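Local coordinates for DnaJ homolog subfamily C member 27-A (Xenopus laevis, PDB 6JMG), which binds GTP with magnesium through a Rab-like small GTPase domain joined to a DnaJ domain, and may act in regulation of the MEK/ERK pathway, at residues A[19-27]-A[103-114]; A[48-56]-A[67-78]. One frame throughout, in Å; residues are numbered along the deposited sequence.

Contact 1 (A[19-27]-A[103-114]). With GTP (guanosine-5'-triphosphate), chain C.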
loop_
_atom_site.group_PDB
_atom_site.type_symbol
_atom_site.label_atom_id
_atom_site.label_comp_id
_atom_site.label_asym_id
_atom_site.label_seq_id
_atom_site.Cartn_x
_atom_site.Cartn_y
_atom_site.Cartn_z
ATOM N N VAL A 19 -12.032 3.924 -5.146
ATOM C CA VAL A 19 -11.332 2.716 -5.577
ATOM C C VAL A 19 -10.715 2.990 -6.942
ATOM O O VAL A 19 -11.366 3.578 -7.820
ATOM C CB VAL A 19 -12.284 1.502 -5.646
ATOM C CG1 VAL A 19 -11.598 0.336 -6.286
ATOM C CG2 VAL A 19 -12.832 1.136 -4.252
ATOM N N ILE A 20 -9.457 2.624 -7.126
ATOM C CA ILE A 20 -8.841 2.728 -8.436
ATOM C C ILE A 20 -8.314 1.368 -8.863
ATOM O O ILE A 20 -8.113 0.463 -8.046
ATOM C CB ILE A 20 -7.718 3.770 -8.458
ATOM C CG1 ILE A 20 -6.559 3.303 -7.603
ATOM C CG2 ILE A 20 -8.231 5.127 -7.970
ATOM C CD1 ILE A 20 -5.346 4.186 -7.796
ATOM N N SER A 21 -8.067 1.240 -10.163
ATOM C CA SER A 21 -7.473 0.044 -10.751
ATOM C C SER A 21 -6.123 0.379 -11.371
ATOM O O SER A 21 -5.976 1.402 -12.045
ATOM C CB SER A 21 -8.385 -0.525 -11.834
ATOM O OG SER A 21 -8.465 0.407 -12.911
ATOM N N MET A 22 -5.152 -0.504 -11.194
ATOM C CA MET A 22 -3.837 -0.290 -11.776
ATOM C C MET A 22 -3.350 -1.609 -12.370
ATOM O O MET A 22 -3.684 -2.695 -11.880
ATOM C CB MET A 22 -2.809 0.243 -10.747
ATOM C CG MET A 22 -3.175 1.544 -10.044
ATOM S SD MET A 22 -2.011 2.156 -8.786
ATOM C CE MET A 22 -0.584 1.173 -9.141
ATOM N N GLY A 23 -2.557 -1.498 -13.424
ATOM C CA GLY A 23 -1.948 -2.639 -14.080
ATOM C C GLY A 23 -1.887 -2.420 -15.584
ATOM O O GLY A 23 -2.567 -1.559 -16.153
ATOM N N ASN A 24 -1.065 -3.233 -16.243
ATOM C CA ASN A 24 -0.763 -3.040 -17.655
ATOM C C ASN A 24 -2.021 -3.150 -18.520
ATOM O O ASN A 24 -3.085 -3.603 -18.087
ATOM C CB ASN A 24 0.296 -4.047 -18.099
ATOM C CG ASN A 24 1.705 -3.676 -17.615
ATOM O OD1 ASN A 24 1.885 -2.733 -16.847
ATOM N ND2 ASN A 24 2.705 -4.415 -18.078
ATOM N N ALA A 25 -1.892 -2.697 -19.762
ATOM C CA ALA A 25 -3.002 -2.797 -20.700
ATOM C C ALA A 25 -3.346 -4.256 -20.994
ATOM O O ALA A 25 -2.479 -5.138 -20.966
ATOM C CB ALA A 25 -2.670 -2.073 -22.001
ATOM N N GLU A 26 -4.635 -4.503 -21.275
ATOM C CA GLU A 26 -5.186 -5.800 -21.687
ATOM C C GLU A 26 -5.197 -6.814 -20.561
ATOM O O GLU A 26 -5.498 -7.988 -20.778
ATOM C CB GLU A 26 -4.429 -6.398 -22.876
ATOM C CG GLU A 26 -4.719 -5.718 -24.188
ATOM C CD GLU A 26 -4.618 -6.676 -25.351
ATOM O OE1 GLU A 26 -5.245 -7.769 -25.284
ATOM O OE2 GLU A 26 -3.904 -6.334 -26.321
ATOM N N VAL A 27 -4.870 -6.382 -19.352
ATOM C CA VAL A 27 -4.754 -7.283 -18.224
ATOM C C VAL A 27 -6.110 -7.685 -17.644
ATOM O O VAL A 27 -6.219 -8.760 -17.049
ATOM C CB VAL A 27 -3.808 -6.562 -17.244
ATOM C CG1 VAL A 27 -4.040 -6.955 -15.854
ATOM C CG2 VAL A 27 -2.370 -6.837 -17.626
ATOM N N THR A 103 3.674 -8.462 -17.373
ATOM C CA THR A 103 2.691 -7.684 -16.614
ATOM C C THR A 103 2.855 -7.883 -15.114
ATOM O O THR A 103 2.554 -6.973 -14.334
ATOM C CB THR A 103 1.246 -8.029 -17.026
ATOM O OG1 THR A 103 0.856 -9.312 -16.511
ATOM C CG2 THR A 103 1.074 -8.013 -18.537
ATOM N N PHE A 104 3.326 -9.057 -14.691
ATOM C CA PHE A 104 3.597 -9.255 -13.275
ATOM C C PHE A 104 4.850 -8.497 -12.855
ATOM O O PHE A 104 4.872 -7.839 -11.807
ATOM C CB PHE A 104 3.742 -10.751 -12.972
ATOM C CG PHE A 104 4.213 -11.039 -11.582
ATOM C CD1 PHE A 104 3.345 -10.916 -10.507
ATOM C CD2 PHE A 104 5.520 -11.409 -11.339
ATOM C CE1 PHE A 104 3.774 -11.163 -9.205
ATOM C CE2 PHE A 104 5.948 -11.660 -10.049
ATOM C CZ PHE A 104 5.068 -11.539 -8.977
ATOM N N GLU A 105 5.896 -8.554 -13.676
ATOM C CA GLU A 105 7.118 -7.836 -13.340
ATOM C C GLU A 105 6.888 -6.335 -13.278
ATOM O O GLU A 105 7.505 -5.647 -12.455
ATOM C CB GLU A 105 8.208 -8.170 -14.350
ATOM C CG GLU A 105 8.940 -9.459 -14.041
ATOM C CD GLU A 105 9.560 -10.058 -15.276
ATOM O OE1 GLU A 105 9.294 -9.515 -16.370
ATOM O OE2 GLU A 105 10.298 -11.062 -15.153
ATOM N N SER A 106 5.946 -5.823 -14.067
ATOM C CA SER A 106 5.743 -4.384 -14.092
ATOM C C SER A 106 5.068 -3.868 -12.825
ATOM O O SER A 106 4.949 -2.650 -12.655
ATOM C CB SER A 106 4.955 -3.981 -15.345
ATOM O OG SER A 106 3.584 -3.806 -15.059
ATOM N N LEU A 107 4.680 -4.745 -11.898
ATOM C CA LEU A 107 3.879 -4.276 -10.771
ATOM C C LEU A 107 4.687 -3.419 -9.812
ATOM O O LEU A 107 4.118 -2.539 -9.164
ATOM C CB LEU A 107 3.287 -5.459 -10.009
ATOM C CG LEU A 107 2.190 -6.258 -10.704
ATOM C CD1 LEU A 107 1.726 -7.356 -9.784
ATOM C CD2 LEU A 107 1.025 -5.356 -11.080
ATOM N N ASP A 108 5.999 -3.659 -9.700
ATOM C CA ASP A 108 6.839 -2.782 -8.888
ATOM C C ASP A 108 6.822 -1.364 -9.441
ATOM O O ASP A 108 6.751 -0.391 -8.675
ATOM C CB ASP A 108 8.265 -3.328 -8.799
ATOM C CG ASP A 108 8.405 -4.485 -7.791
ATOM O OD1 ASP A 108 8.024 -4.304 -6.614
ATOM O OD2 ASP A 108 8.911 -5.569 -8.173
ATOM N N GLY A 109 6.842 -1.232 -10.774
ATOM C CA GLY A 109 6.755 0.086 -11.391
ATOM C C GLY A 109 5.428 0.782 -11.114
ATOM O O GLY A 109 5.384 2.001 -10.921
ATOM N N TRP A 110 4.327 0.017 -11.086
ATOM C CA TRP A 110 3.034 0.611 -10.751
ATOM C C TRP A 110 3.043 1.162 -9.336
ATOM O O TRP A 110 2.558 2.273 -9.094
ATOM C CB TRP A 110 1.897 -0.408 -10.937
ATOM C CG TRP A 110 1.481 -0.519 -12.375
ATOM C CD1 TRP A 110 1.895 -1.462 -13.281
ATOM C CD2 TRP A 110 0.622 0.374 -13.095
ATOM N NE1 TRP A 110 1.329 -1.220 -14.515
ATOM C CE2 TRP A 110 0.547 -0.099 -14.428
ATOM C CE3 TRP A 110 -0.094 1.522 -12.745
ATOM C CZ2 TRP A 110 -0.217 0.538 -15.403
ATOM C CZ3 TRP A 110 -0.864 2.146 -13.711
ATOM C CH2 TRP A 110 -0.925 1.651 -15.021
ATOM N N LEU A 111 3.589 0.407 -8.383
ATOM C CA LEU A 111 3.685 0.918 -7.020
ATOM C C LEU A 111 4.536 2.180 -6.976
ATOM O O LEU A 111 4.186 3.156 -6.301
ATOM C CB LEU A 111 4.267 -0.152 -6.100
ATOM C CG LEU A 111 3.366 -1.351 -5.829
ATOM C CD1 LEU A 111 3.948 -2.241 -4.761
ATOM C CD2 LEU A 111 1.997 -0.875 -5.414
ATOM N N ALA A 112 5.644 2.187 -7.721
ATOM C CA ALA A 112 6.502 3.364 -7.754
ATOM C C ALA A 112 5.757 4.570 -8.306
ATOM O O ALA A 112 5.877 5.686 -7.784
ATOM C CB ALA A 112 7.746 3.079 -8.594
ATOM N N GLU A 113 4.978 4.362 -9.363
ATOM C CA GLU A 113 4.281 5.478 -9.984
ATOM C C GLU A 113 3.229 6.050 -9.049
ATOM O O GLU A 113 3.124 7.270 -8.894
ATOM C CB GLU A 113 3.661 5.021 -11.296
ATOM C CG GLU A 113 2.669 5.977 -11.840
ATOM C CD GLU A 113 2.242 5.590 -13.210
ATOM O OE1 GLU A 113 1.072 5.858 -13.550
ATOM O OE2 GLU A 113 3.077 5.002 -13.932
ATOM N N MET A 114 2.479 5.184 -8.381
ATOM C CA MET A 114 1.545 5.657 -7.370
ATOM C C MET A 114 2.278 6.348 -6.232
ATOM O O MET A 114 1.902 7.453 -5.825
ATOM C CB MET A 114 0.714 4.492 -6.824
ATOM C CG MET A 114 -0.415 4.929 -5.889
ATOM S SD MET A 114 -1.308 3.589 -5.083
ATOM C CE MET A 114 -2.784 4.467 -4.624
HETATM P PG GTP C . -6.877 -1.291 -20.497
HETATM O O1G GTP C . -8.119 -0.541 -20.067
HETATM O O2G GTP C . -5.703 -0.997 -19.597
HETATM O O3G GTP C . -6.526 -0.899 -21.921
HETATM O O3B GTP C . -7.051 -2.897 -20.392
HETATM P PB GTP C . -7.867 -3.626 -19.211
HETATM O O1B GTP C . -6.967 -3.962 -18.052
HETATM O O2B GTP C . -9.059 -2.854 -18.697
HETATM O O3A GTP C . -8.288 -5.021 -19.895
HETATM P PA GTP C . -9.810 -5.392 -20.240
HETATM O O1A GTP C . -10.676 -5.497 -19.008
HETATM O O2A GTP C . -10.410 -4.414 -21.207
HETATM O "O5'" GTP C . -9.562 -6.799 -20.947
HETATM C "C5'" GTP C . -8.650 -6.890 -22.016
HETATM C "C4'" GTP C . -9.050 -8.098 -22.855
HETATM O "O4'" GTP C . -8.847 -9.246 -22.078
HETATM C "C3'" GTP C . -10.504 -8.130 -23.252
HETATM O "O3'" GTP C . -10.496 -8.721 -24.515
HETATM C "C2'" GTP C . -11.180 -9.098 -22.310
HETATM O "O2'" GTP C . -12.193 -9.883 -22.897
HETATM C "C1'" GTP C . -10.043 -10.012 -21.973
HETATM N N9 GTP C . -10.158 -10.535 -20.611
HETATM C C8 GTP C . -10.296 -9.810 -19.454
HETATM N N7 GTP C . -10.318 -10.681 -18.409
HETATM C C5 GTP C . -10.195 -11.939 -18.892
HETATM C C6 GTP C . -10.156 -13.177 -18.271
HETATM O O6 GTP C . -10.256 -13.276 -17.051
HETATM N N1 GTP C . -9.986 -14.313 -19.034
HETATM C C2 GTP C . -9.871 -14.228 -20.400
HETATM N N2 GTP C . -9.727 -15.343 -21.103
HETATM N N3 GTP C . -9.912 -12.991 -21.021
HETATM C C4 GTP C . -10.079 -11.866 -20.276
#
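Asn24 OD1 takes two hydrogen bonds from the facing segment, and the pair shows how one side-chain carbonyl can tie a phosphate-binding loop to a helix. Ser106 OG lies 2.7 Å from Asn24 OD1, above the amide plane, whereas Trp110 NE1 reaches Asn24 OD1 at 2.8 Å along an almost straight N-H line (174°). The acceptor sits in the plane of the indole, at its edge, with the amide turned obliquely to the ring. Gly23 lies over a face of the same indole: its CA makes a CH-pi contact 3.8 Å from the centroid of the five-membered ring. Backbone angles that would jam a CB against the preceding carbonyl call for glycine at this point. Met22 CG is turned beside its own backbone N (chi1 -57°), and the bend near SD brings Met22 CE to 3.4 Å from Trp110 CB as the two side chains pass alongside in opposite senses. A leucine in place of Trp110 would probably leave Asn24 OD1 with one donor fewer and open a gap beneath Gly23 and Met22. At the loop end Val27 CG2 and Thr103 CG2 meet tip to tip, 3.8 Å apart, while Thr103 OG1 is bonded to His100 O. The loop that these contacts hold is the P-loop, whose Glu26 N donates to GTP O3B at 3.0 Å. The buried interface packs helix 107-114 against strand 19-22, the N-to-C directions of the two short segments 138° apart, with strand 63-72 meeting Met22 and Trp110 through Met72 and strand 91-97 bordering Met22, Val27 and Thr103.

Contact 2 (A[48-56]-A[67-78]). With MG (magnesium ion), chain D; GTP (guanosine-5'-triphosphate), chain C.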
loop_
_atom_site.group_PDB
_atom_site.type_symbol
_atom_site.label_atom_id
_atom_site.label_comp_id
_atom_site.label_asym_id
_atom_site.label_seq_id
_atom_site.Cartn_x
_atom_site.Cartn_y
_atom_site.Cartn_z
ATOM N N THR A 48 -9.493 1.168 -22.070
ATOM C CA THR A 48 -9.901 2.363 -21.356
ATOM C C THR A 48 -9.092 3.544 -21.858
ATOM O O THR A 48 -7.880 3.440 -22.056
ATOM C CB THR A 48 -9.698 2.191 -19.857
ATOM O OG1 THR A 48 -10.415 1.022 -19.422
ATOM C CG2 THR A 48 -10.180 3.476 -19.092
ATOM N N ILE A 49 -9.766 4.654 -22.102
ATOM C CA ILE A 49 -9.117 5.833 -22.642
ATOM C C ILE A 49 -8.850 6.763 -21.467
ATOM O O ILE A 49 -9.730 7.495 -20.994
ATOM C CB ILE A 49 -9.946 6.490 -23.739
ATOM C CG1 ILE A 49 -10.088 5.494 -24.900
ATOM C CG2 ILE A 49 -9.266 7.768 -24.168
ATOM C CD1 ILE A 49 -10.906 6.020 -26.078
ATOM N N GLY A 50 -7.629 6.696 -20.968
ATOM C CA GLY A 50 -7.268 7.490 -19.820
ATOM C C GLY A 50 -7.880 6.918 -18.566
ATOM O O GLY A 50 -7.197 6.257 -17.781
ATOM N N ILE A 51 -9.177 7.118 -18.387
ATOM C CA ILE A 51 -9.788 6.845 -17.093
ATOM C C ILE A 51 -11.305 6.770 -17.273
ATOM O O ILE A 51 -11.902 7.567 -18.002
ATOM C CB ILE A 51 -9.339 7.915 -16.066
ATOM C CG1 ILE A 51 -9.854 7.610 -14.669
ATOM C CG2 ILE A 51 -9.728 9.286 -16.520
ATOM C CD1 ILE A 51 -8.845 6.830 -13.850
ATOM N N ASP A 52 -11.924 5.781 -16.630
ATOM C CA ASP A 52 -13.372 5.625 -16.626
ATOM C C ASP A 52 -13.862 5.739 -15.197
ATOM O O ASP A 52 -13.343 5.065 -14.304
ATOM C CB ASP A 52 -13.822 4.297 -17.211
ATOM C CG ASP A 52 -14.291 4.420 -18.627
ATOM O OD1 ASP A 52 -13.899 5.397 -19.301
ATOM O OD2 ASP A 52 -15.050 3.537 -19.072
ATOM N N TYR A 53 -14.805 6.642 -14.981
ATOM C CA TYR A 53 -15.333 6.931 -13.665
ATOM C C TYR A 53 -16.739 6.386 -13.560
ATOM O O TYR A 53 -17.554 6.554 -14.474
ATOM C CB TYR A 53 -15.353 8.437 -13.382
ATOM C CG TYR A 53 -16.081 8.797 -12.108
ATOM C CD1 TYR A 53 -15.525 8.522 -10.868
ATOM C CD2 TYR A 53 -17.345 9.381 -12.145
ATOM C CE1 TYR A 53 -16.202 8.852 -9.687
ATOM C CE2 TYR A 53 -18.028 9.708 -10.976
ATOM C CZ TYR A 53 -17.456 9.444 -9.761
ATOM O OH TYR A 53 -18.133 9.755 -8.611
ATOM N N GLY A 54 -17.032 5.781 -12.419
ATOM C CA GLY A 54 -18.363 5.280 -12.169
ATOM C C GLY A 54 -18.590 5.168 -10.682
ATOM O O GLY A 54 -17.652 5.195 -9.881
ATOM N N VAL A 55 -19.857 5.089 -10.327
ATOM C CA VAL A 55 -20.260 4.893 -8.949
ATOM C C VAL A 55 -21.049 3.600 -8.874
ATOM O O VAL A 55 -21.922 3.346 -9.713
ATOM C CB VAL A 55 -21.073 6.091 -8.435
ATOM C CG1 VAL A 55 -21.683 5.787 -7.068
ATOM C CG2 VAL A 55 -20.148 7.320 -8.374
ATOM N N THR A 56 -20.722 2.782 -7.885
ATOM C CA THR A 56 -21.490 1.592 -7.572
ATOM C C THR A 56 -21.845 1.637 -6.091
ATOM O O THR A 56 -21.278 2.411 -5.313
ATOM C CB THR A 56 -20.707 0.319 -7.926
ATOM O OG1 THR A 56 -21.524 -0.834 -7.682
ATOM C CG2 THR A 56 -19.439 0.228 -7.104
ATOM N N VAL A 67 -19.268 3.624 -3.649
ATOM C CA VAL A 67 -17.916 3.373 -4.139
ATOM C C VAL A 67 -17.690 4.191 -5.399
ATOM O O VAL A 67 -18.360 3.983 -6.415
ATOM C CB VAL A 67 -17.686 1.883 -4.425
ATOM C CG1 VAL A 67 -16.257 1.659 -4.787
ATOM C CG2 VAL A 67 -18.097 1.039 -3.235
ATOM N N ASN A 68 -16.751 5.118 -5.332
ATOM C CA ASN A 68 -16.295 5.850 -6.501
ATOM C C ASN A 68 -15.154 5.083 -7.147
ATOM O O ASN A 68 -14.079 4.946 -6.556
ATOM C CB ASN A 68 -15.833 7.253 -6.117
ATOM C CG ASN A 68 -16.954 8.103 -5.562
ATOM O OD1 ASN A 68 -17.759 8.663 -6.310
ATOM N ND2 ASN A 68 -17.018 8.197 -4.244
ATOM N N ILE A 69 -15.372 4.607 -8.364
ATOM C CA ILE A 69 -14.392 3.803 -9.070
ATOM C C ILE A 69 -13.764 4.654 -10.166
ATOM O O ILE A 69 -14.477 5.272 -10.963
ATOM C CB ILE A 69 -15.028 2.522 -9.640
ATOM C CG1 ILE A 69 -15.605 1.668 -8.502
ATOM C CG2 ILE A 69 -13.993 1.691 -10.375
ATOM C CD1 ILE A 69 -16.222 0.308 -8.948
ATOM N N PHE A 70 -12.434 4.715 -10.168
ATOM C CA PHE A 70 -11.634 5.344 -11.217
ATOM C C PHE A 70 -10.860 4.206 -11.859
ATOM O O PHE A 70 -9.750 3.869 -11.438
ATOM C CB PHE A 70 -10.694 6.429 -10.655
ATOM C CG PHE A 70 -11.421 7.573 -10.019
ATOM C CD1 PHE A 70 -12.100 7.401 -8.814
ATOM C CD2 PHE A 70 -11.444 8.821 -10.624
ATOM C CE1 PHE A 70 -12.787 8.457 -8.223
ATOM C CE2 PHE A 70 -12.111 9.873 -10.043
ATOM C CZ PHE A 70 -12.789 9.691 -8.841
ATOM N N ASP A 71 -11.453 3.626 -12.891
ATOM C CA ASP A 71 -10.841 2.534 -13.629
ATOM C C ASP A 71 -9.801 3.150 -14.549
ATOM O O ASP A 71 -10.160 3.914 -15.450
ATOM C CB ASP A 71 -11.928 1.776 -14.387
ATOM C CG ASP A 71 -11.375 0.726 -15.331
ATOM O OD1 ASP A 71 -10.227 0.282 -15.158
ATOM O OD2 ASP A 71 -12.104 0.346 -16.264
ATOM N N MET A 72 -8.513 2.864 -14.300
ATOM C CA MET A 72 -7.449 3.560 -15.017
ATOM C C MET A 72 -7.025 2.782 -16.252
ATOM O O MET A 72 -7.086 1.552 -16.294
ATOM C CB MET A 72 -6.202 3.792 -14.138
ATOM C CG MET A 72 -6.426 4.456 -12.751
ATOM S SD MET A 72 -4.913 5.070 -11.915
ATOM C CE MET A 72 -3.860 3.702 -11.961
ATOM N N ALA A 73 -6.538 3.522 -17.243
ATOM C CA ALA A 73 -6.002 2.936 -18.459
ATOM C C ALA A 73 -4.564 2.512 -18.212
ATOM O O ALA A 73 -3.789 3.239 -17.584
ATOM C CB ALA A 73 -6.080 3.951 -19.593
ATOM N N GLY A 74 -4.204 1.326 -18.687
ATOM C CA GLY A 74 -2.906 0.767 -18.340
ATOM C C GLY A 74 -1.772 1.128 -19.281
ATOM O O GLY A 74 -0.597 0.987 -18.943
ATOM N N HIS A 75 -2.111 1.546 -20.482
ATOM C CA HIS A 75 -1.100 1.936 -21.445
ATOM C C HIS A 75 -0.276 3.111 -20.908
ATOM O O HIS A 75 -0.829 4.036 -20.305
ATOM C CB HIS A 75 -1.778 2.305 -22.767
ATOM C CG HIS A 75 -0.826 2.443 -23.906
ATOM N ND1 HIS A 75 0.053 3.498 -24.009
ATOM C CD2 HIS A 75 -0.593 1.651 -24.975
ATOM C CE1 HIS A 75 0.777 3.360 -25.101
ATOM N NE2 HIS A 75 0.405 2.248 -25.707
ATOM N N PRO A 76 1.046 3.085 -21.071
ATOM C CA PRO A 76 1.880 4.184 -20.537
ATOM C C PRO A 76 1.586 5.543 -21.152
ATOM O O PRO A 76 1.849 6.569 -20.505
ATOM C CB PRO A 76 3.311 3.732 -20.855
ATOM C CG PRO A 76 3.159 2.738 -21.963
ATOM C CD PRO A 76 1.842 2.043 -21.732
ATOM N N PHE A 77 1.040 5.589 -22.370
ATOM C CA PHE A 77 0.672 6.866 -22.975
ATOM C C PHE A 77 -0.195 7.699 -22.037
ATOM O O PHE A 77 -0.164 8.932 -22.090
ATOM C CB PHE A 77 -0.049 6.613 -24.307
ATOM C CG PHE A 77 -0.619 7.859 -24.950
ATOM C CD1 PHE A 77 -1.870 8.355 -24.578
ATOM C CD2 PHE A 77 0.083 8.519 -25.945
ATOM C CE1 PHE A 77 -2.389 9.488 -25.169
ATOM C CE2 PHE A 77 -0.437 9.647 -26.543
ATOM C CZ PHE A 77 -1.669 10.140 -26.146
ATOM N N PHE A 78 -0.985 7.045 -21.184
ATOM C CA PHE A 78 -1.918 7.722 -20.298
ATOM C C PHE A 78 -1.331 8.006 -18.924
ATOM O O PHE A 78 -2.088 8.308 -17.987
ATOM C CB PHE A 78 -3.200 6.905 -20.177
ATOM C CG PHE A 78 -4.001 6.869 -21.441
ATOM C CD1 PHE A 78 -4.566 8.030 -21.952
ATOM C CD2 PHE A 78 -4.176 5.681 -22.134
ATOM C CE1 PHE A 78 -5.290 8.000 -23.123
ATOM C CE2 PHE A 78 -4.904 5.652 -23.306
ATOM C CZ PHE A 78 -5.464 6.808 -23.799
HETATM MG MG MG D . -9.681 -0.950 -18.991
HETATM P PG GTP C . -6.877 -1.291 -20.497
HETATM O O1G GTP C . -8.119 -0.541 -20.067
HETATM O O2G GTP C . -5.703 -0.997 -19.597
HETATM O O3G GTP C . -6.526 -0.899 -21.921
HETATM O O3B GTP C . -7.051 -2.897 -20.392
HETATM P PB GTP C . -7.867 -3.626 -19.211
HETATM O O1B GTP C . -6.967 -3.962 -18.052
HETATM O O2B GTP C . -9.059 -2.854 -18.697
HETATM O O3A GTP C . -8.288 -5.021 -19.895
HETATM P PA GTP C . -9.810 -5.392 -20.240
HETATM O O1A GTP C . -10.676 -5.497 -19.008
HETATM O O2A GTP C . -10.410 -4.414 -21.207
HETATM O "O5'" GTP C . -9.562 -6.799 -20.947
HETATM C "C5'" GTP C . -8.650 -6.890 -22.016
HETATM C "C4'" GTP C . -9.050 -8.098 -22.855
HETATM O "O4'" GTP C . -8.847 -9.246 -22.078
HETATM C "C3'" GTP C . -10.504 -8.130 -23.252
HETATM O "O3'" GTP C . -10.496 -8.721 -24.515
HETATM C "C2'" GTP C . -11.180 -9.098 -22.310
HETATM O "O2'" GTP C . -12.193 -9.883 -22.897
HETATM C "C1'" GTP C . -10.043 -10.012 -21.973
HETATM N N9 GTP C . -10.158 -10.535 -20.611
HETATM C C8 GTP C . -10.296 -9.810 -19.454
HETATM N N7 GTP C . -10.318 -10.681 -18.409
HETATM C C5 GTP C . -10.195 -11.939 -18.892
HETATM C C6 GTP C . -10.156 -13.177 -18.271
HETATM O O6 GTP C . -10.256 -13.276 -17.051
HETATM N N1 GTP C . -9.986 -14.313 -19.034
HETATM C C2 GTP C . -9.871 -14.228 -20.400
HETATM N N2 GTP C . -9.727 -15.343 -21.103
HETATM N N3 GTP C . -9.912 -12.991 -21.021
HETATM C C4 GTP C . -10.079 -11.866 -20.276
HETATM O O HOH W 1 -8.873 -0.207 -17.184
HETATM O O HOH W 2 -10.650 -1.723 -20.747
#
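Thr48 turns OG1 beside its own backbone N (chi1 -56°), toward the magnesium ion, and Asp71, with CG anti to its N (chi1 173°), sends its carboxylate to the same site from strand 67-72. Between them they illustrate direct coordination and water-mediated, second-shell support. Thr48 OG1 binds magnesium at 2.1 Å, in company with GTP O1G, GTP O2B, two waters and Ser30 OG. Asp71 OD1 instead accepts a hydrogen bond from one of those waters, which also donates to Met72 O; Asp71 is further held by Ser30. Behind this site, strands 51-56 and 67-72 pair antiparallel, with hydrogen-bonded pairs Asp52-Asp71, Gly54-Ile69 and Thr56-Val67. On the face that carries Tyr53, Tyr53 OH donates to Asn68 OD1 at 2.6 Å, the phenol and amide lying side by side and nearly coplanar. Tyr53 CD1 stands over a face of Phe70, 3.6 Å from Phe70 CZ, with the two ring planes oblique at 54°. Ile51 CD1 rests on Met72 CG at 3.6 Å. Where the strands give way to switch loops, Ala73 N donates to Gly50 O at 2.9 Å, and Gly50 CA makes a CH-pi contact over the face of Phe78, 3.8 Å from its centroid. Thr48 N and Gly74 N then donate to the gamma-phosphate oxygens O1G and O2G. Contacts from both segments thus meet the phosphate that hydrolysis would remove, consistent with the GTP-bound state of a small GTPase, in which both switches are drawn to the nucleotide; losing that phosphate would probably release them.

Contacts 1 and 2 lie about 13 Å apart, centre to centre, and join through neighbouring strands of one sheet. Val19 N lies 2.7 Å from Asn68 O and Val19 O 2.8 Å from Phe70 N, both probable hydrogen bonds, so strand 15-22 pairs directly with strand 63-72. Side chains bridge them too: Val19 CG2 packs on Val67 CG1 at 3.5 Å, and Ser21 OG bonds Asp71 OD1. The same triphosphate is approached from two sets of elements: contact 1 supplies the first part of the P-loop, with the Glu26 amide on GTP, and contact 2 the magnesium ligand Thr48 and the Gly74 amide. The shared sheet places P-loop and switch segments side by side, consistent with their acting on one nucleotide.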